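Local atomic coordinates of ecto-NAD+ glycohydrolase (CD38 molecule) (Bos taurus, PDB entry 3GC6), a protein that is a disulfide-bonded ecto-protein of the ADP-ribosyl cyclase (CD38) family, with a helical part and a parallel beta sheet. Residues Glu196-Leu201 / Arg233-Leu238. The protein carries 1 engineered substitution. Residues are numbered along the deposited sequence; the frame is centred on the assembly and turned at random. Where two conformers were deposited one is given.
Sequences ELEAWL and RCMDNL
Strands 196-201 and 233-236 run parallel, their axes 4.7 Å apart at closest approach, laced by four backbone hydrogen bonds: Leu197 O accepts from Arg233 N, Ala199 N donates to Arg233 O, Ala199 O accepts from Met235 N, and Leu201 N reaches Met235 O. Glu198, Trp200, Arg233 and Met235 share one face of the sheet. In the conformer given, the arginine, bent at chi3 (-72°), turns its guanidinium back along the neighbouring strand. Its NH1 (3.0 Å) and NH2 (3.2 Å) both bond Glu196 OE1 in a salt bridge, with OE1 close to the guanidinium plane and the carboxylate turned 66° from it. NH2 also makes a straight but long, weak salt bridge (3.4 Å) to Glu198 OE2, so one cation bridges two acids on partly exposed residues. Further along, one conformer of Met235 folds against a face of the Trp200 indole: its flexible chain curls until CE sits over the six-membered ring, 3.8 Å from its centroid, a CH-pi contact, with SD in a more distant Met-aromatic contact. Leu238 CD1 meets the ring edge at CE3 (3.4 Å), near Phe243. On the other face, Ala199 is small, buried and apolar; branched Leu201 touches Cys234 SG through CD1 (3.7 Å). Cys234 is disulfide-bonded to Cys213, and Ile218 of helix 216-227 packs on both. This is the strand pairing of a beta-alpha-beta crossover, at one edge of the four-stranded parallel sheet.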
ATOM      1  N   GLU A 196      -7.997  27.904 -11.622  1.00  4.58           N
ATOM      2  CA  GLU A 196      -8.812  28.207 -12.787  1.00  4.80           C
ATOM      3  C   GLU A 196      -9.826  27.100 -12.910  1.00  4.88           C
ATOM      4  O   GLU A 196      -9.505  25.909 -12.692  1.00  5.43           O
ATOM      5  CB  GLU A 196      -7.985  28.310 -14.075  1.00  5.15           C
ATOM      6  CG  GLU A 196      -6.832  29.307 -13.924  1.00  6.17           C
ATOM      7  CD  GLU A 196      -6.208  29.710 -15.235  1.00  8.44           C
ATOM      8  OE1 GLU A 196      -6.668  29.221 -16.290  1.00  9.22           O
ATOM      9  OE2 GLU A 196      -5.260  30.534 -15.188  1.00  9.41           O
ATOM     10  N   LEU A 197     -11.056  27.464 -13.220  1.00  4.56           N
ATOM     11  CA  LEU A 197     -12.098  26.449 -13.286  1.00  4.42           C
ATOM     12  C   LEU A 197     -12.746  26.440 -14.653  1.00  4.59           C
ATOM     13  O   LEU A 197     -13.155  27.505 -15.174  1.00  4.76           O
ATOM     14  CB  LEU A 197     -13.149  26.705 -12.189  1.00  4.71           C
ATOM     15  CG  LEU A 197     -14.286  25.684 -12.056  1.00  5.04           C
ATOM     16  CD1 LEU A 197     -14.765  25.614 -10.584  1.00  6.02           C
ATOM     17  CD2 LEU A 197     -15.436  26.012 -12.996  1.00  6.13           C
ATOM     18  N   GLU A 198     -12.838  25.246 -15.230  1.00  4.57           N
ATOM     19  CA  GLU A 198     -13.582  25.056 -16.459  1.00  4.77           C
ATOM     20  C   GLU A 198     -14.837  24.266 -16.153  1.00  5.24           C
ATOM     21  O   GLU A 198     -14.780  23.186 -15.524  1.00  5.24           O
ATOM     22  CB  GLU A 198     -12.787  24.243 -17.475  1.00  5.18           C
ATOM     23  CG  GLU A 198     -11.509  24.827 -17.866  1.00  5.95           C
ATOM     24  CD  GLU A 198     -10.744  23.877 -18.768  1.00  8.16           C
ATOM     25  OE1 GLU A 198     -11.288  22.796 -19.131  1.00  8.76           O
ATOM     26  OE2 GLU A 198      -9.608  24.224 -19.102  1.00  9.46           O
ATOM     27  N   ALA A 199     -15.972  24.788 -16.603  1.00  4.61           N
ATOM     28  CA  ALA A 199     -17.243  24.070 -16.466  1.00  4.58           C
ATOM     29  C   ALA A 199     -17.713  23.614 -17.835  1.00  4.52           C
ATOM     30  O   ALA A 199     -17.611  24.351 -18.815  1.00  4.32           O
ATOM     31  CB  ALA A 199     -18.285  24.953 -15.858  1.00  5.11           C
ATOM     32  N   TRP A 200     -18.221  22.397 -17.862  1.00  4.36           N
ATOM     33  CA  TRP A 200     -18.749  21.796 -19.063  1.00  4.52           C
ATOM     34  C   TRP A 200     -20.209  21.440 -18.790  1.00  4.42           C
ATOM     35  O   TRP A 200     -20.487  20.632 -17.893  1.00  4.15           O
ATOM     36  CB  TRP A 200     -17.940  20.524 -19.349  1.00  5.20           C
ATOM     37  CG  TRP A 200     -16.484  20.824 -19.631  1.00  5.37           C
ATOM     38  CD1 TRP A 200     -15.458  20.902 -18.723  1.00  6.24           C
ATOM     39  CD2 TRP A 200     -15.914  21.084 -20.915  1.00  6.83           C
ATOM     40  NE1 TRP A 200     -14.271  21.208 -19.379  1.00  7.26           N
ATOM     41  CE2 TRP A 200     -14.534  21.334 -20.721  1.00  6.56           C
ATOM     42  CE3 TRP A 200     -16.444  21.155 -22.208  1.00  6.62           C
ATOM     43  CZ2 TRP A 200     -13.669  21.628 -21.785  1.00  7.42           C
ATOM     44  CZ3 TRP A 200     -15.576  21.433 -23.277  1.00  7.40           C
ATOM     45  CH2 TRP A 200     -14.204  21.672 -23.048  1.00  6.87           C
ATOM     46  N   LEU A 201     -21.158  22.042 -19.524  1.00  4.44           N
ATOM     47  CA  LEU A 201     -22.570  21.712 -19.337  1.00  4.30           C
ATOM     48  C   LEU A 201     -22.976  20.740 -20.443  1.00  4.69           C
ATOM     49  O   LEU A 201     -23.031  21.137 -21.608  1.00  4.78           O
ATOM     50  CB  LEU A 201     -23.456  22.970 -19.425  1.00  4.43           C
ATOM     51  CG  LEU A 201     -23.538  23.810 -18.137  1.00  4.91           C
ATOM     52  CD1 LEU A 201     -22.184  24.374 -17.749  1.00  5.57           C
ATOM     53  CD2 LEU A 201     -24.550  24.935 -18.333  1.00  5.20           C
ATOM     54  N   ARG A 233     -14.064  29.522 -17.108  0.50  5.19           N
ATOM     55  CA  ARG A 233     -14.364  29.312 -18.519  0.50  5.11           C
ATOM     56  C   ARG A 233     -15.491  28.302 -18.571  0.50  5.23           C
ATOM     57  O   ARG A 233     -15.388  27.240 -17.949  0.50  5.30           O
ATOM     58  CB  ARG A 233     -13.143  28.759 -19.258  0.50  5.12           C
ATOM     59  CG  ARG A 233     -11.977  29.733 -19.374  0.50  5.50           C
ATOM     60  CD  ARG A 233     -10.835  29.126 -20.185  0.50  5.92           C
ATOM     61  NE  ARG A 233     -10.130  28.072 -19.455  0.50  6.85           N
ATOM     62  CZ  ARG A 233      -9.259  28.309 -18.482  0.50  7.29           C
ATOM     63  NH1 ARG A 233      -8.994  29.558 -18.125  0.50  7.19           N
ATOM     64  NH2 ARG A 233      -8.665  27.299 -17.859  0.50  7.86           N
ATOM     65  N   CYS A 234     -16.556  28.625 -19.306  1.00  5.01           N
ATOM     66  CA  CYS A 234     -17.710  27.771 -19.380  1.00  5.15           C
ATOM     67  C   CYS A 234     -18.012  27.353 -20.821  1.00  5.33           C
ATOM     68  O   CYS A 234     -18.028  28.201 -21.730  1.00  5.11           O
ATOM     69  CB  CYS A 234     -18.911  28.498 -18.749  1.00  5.19           C
ATOM     70  SG  CYS A 234     -20.388  27.530 -18.558  1.00  5.65           S
ATOM     71  N   MET A 235     -18.256  26.058 -21.006  0.50  4.98           N
ATOM     72  CA  MET A 235     -18.518  25.474 -22.317  0.50  5.26           C
ATOM     73  C   MET A 235     -19.821  24.673 -22.254  0.50  5.05           C
ATOM     74  O   MET A 235     -20.035  23.931 -21.296  0.50  5.13           O
ATOM     75  CB  MET A 235     -17.348  24.552 -22.700  0.50  5.39           C
ATOM     76  CG  MET A 235     -16.042  25.254 -23.148  0.50  5.92           C
ATOM     77  SD  MET A 235     -14.984  26.124 -21.950  0.50  6.77           S
ATOM     78  CE  MET A 235     -14.792  24.887 -20.645  0.50  3.80           C
ATOM     79  N   ASP A 236     -20.708  24.820 -23.247  1.00  5.15           N
ATOM     80  CA  ASP A 236     -22.005  24.170 -23.199  1.00  5.19           C
ATOM     81  C   ASP A 236     -22.406  23.652 -24.590  1.00  5.31           C
ATOM     82  O   ASP A 236     -21.578  23.550 -25.487  1.00  5.51           O
ATOM     83  CB  ASP A 236     -23.069  25.138 -22.644  1.00  5.35           C
ATOM     84  CG  ASP A 236     -23.213  26.396 -23.505  1.00  6.24           C
ATOM     85  OD1 ASP A 236     -22.853  26.336 -24.692  1.00  6.13           O
ATOM     86  OD2 ASP A 236     -23.656  27.455 -22.995  1.00  6.69           O
ATOM     87  N   ASN A 237     -23.671  23.294 -24.710  1.00  5.70           N
ATOM     88  CA  ASN A 237     -24.247  22.758 -25.928  1.00  6.37           C
ATOM     89  C   ASN A 237     -23.436  21.587 -26.455  1.00  6.51           C
ATOM     90  O   ASN A 237     -23.056  21.559 -27.621  1.00  7.25           O
ATOM     91  CB  ASN A 237     -24.386  23.857 -26.989  1.00  6.68           C
ATOM     92  CG  ASN A 237     -25.439  23.502 -28.032  1.00  7.93           C
ATOM     93  OD1 ASN A 237     -26.290  22.630 -27.796  1.00 10.07           O
ATOM     94  ND2 ASN A 237     -25.379  24.153 -29.179  1.00  9.33           N
ATOM     95  N   LEU A 238     -23.118  20.664 -25.552  1.00  6.33           N
ATOM     96  CA  LEU A 238     -22.361  19.437 -25.897  1.00  6.20           C
ATOM     97  C   LEU A 238     -23.134  18.226 -25.433  1.00  5.78           C
ATOM     98  O   LEU A 238     -23.611  18.181 -24.301  1.00  5.70           O
ATOM     99  CB  LEU A 238     -20.999  19.404 -25.146  1.00  6.65           C
ATOM    100  CG  LEU A 238     -19.935  20.406 -25.553  1.00  8.02           C
ATOM    101  CD1 LEU A 238     -18.824  20.379 -24.510  1.00  8.63           C
ATOM    102  CD2 LEU A 238     -19.374  20.095 -26.939  1.00  9.47           C
TER
HETATM  103  O   HOH W   1     -25.345  21.179 -23.122  1.00  6.09           O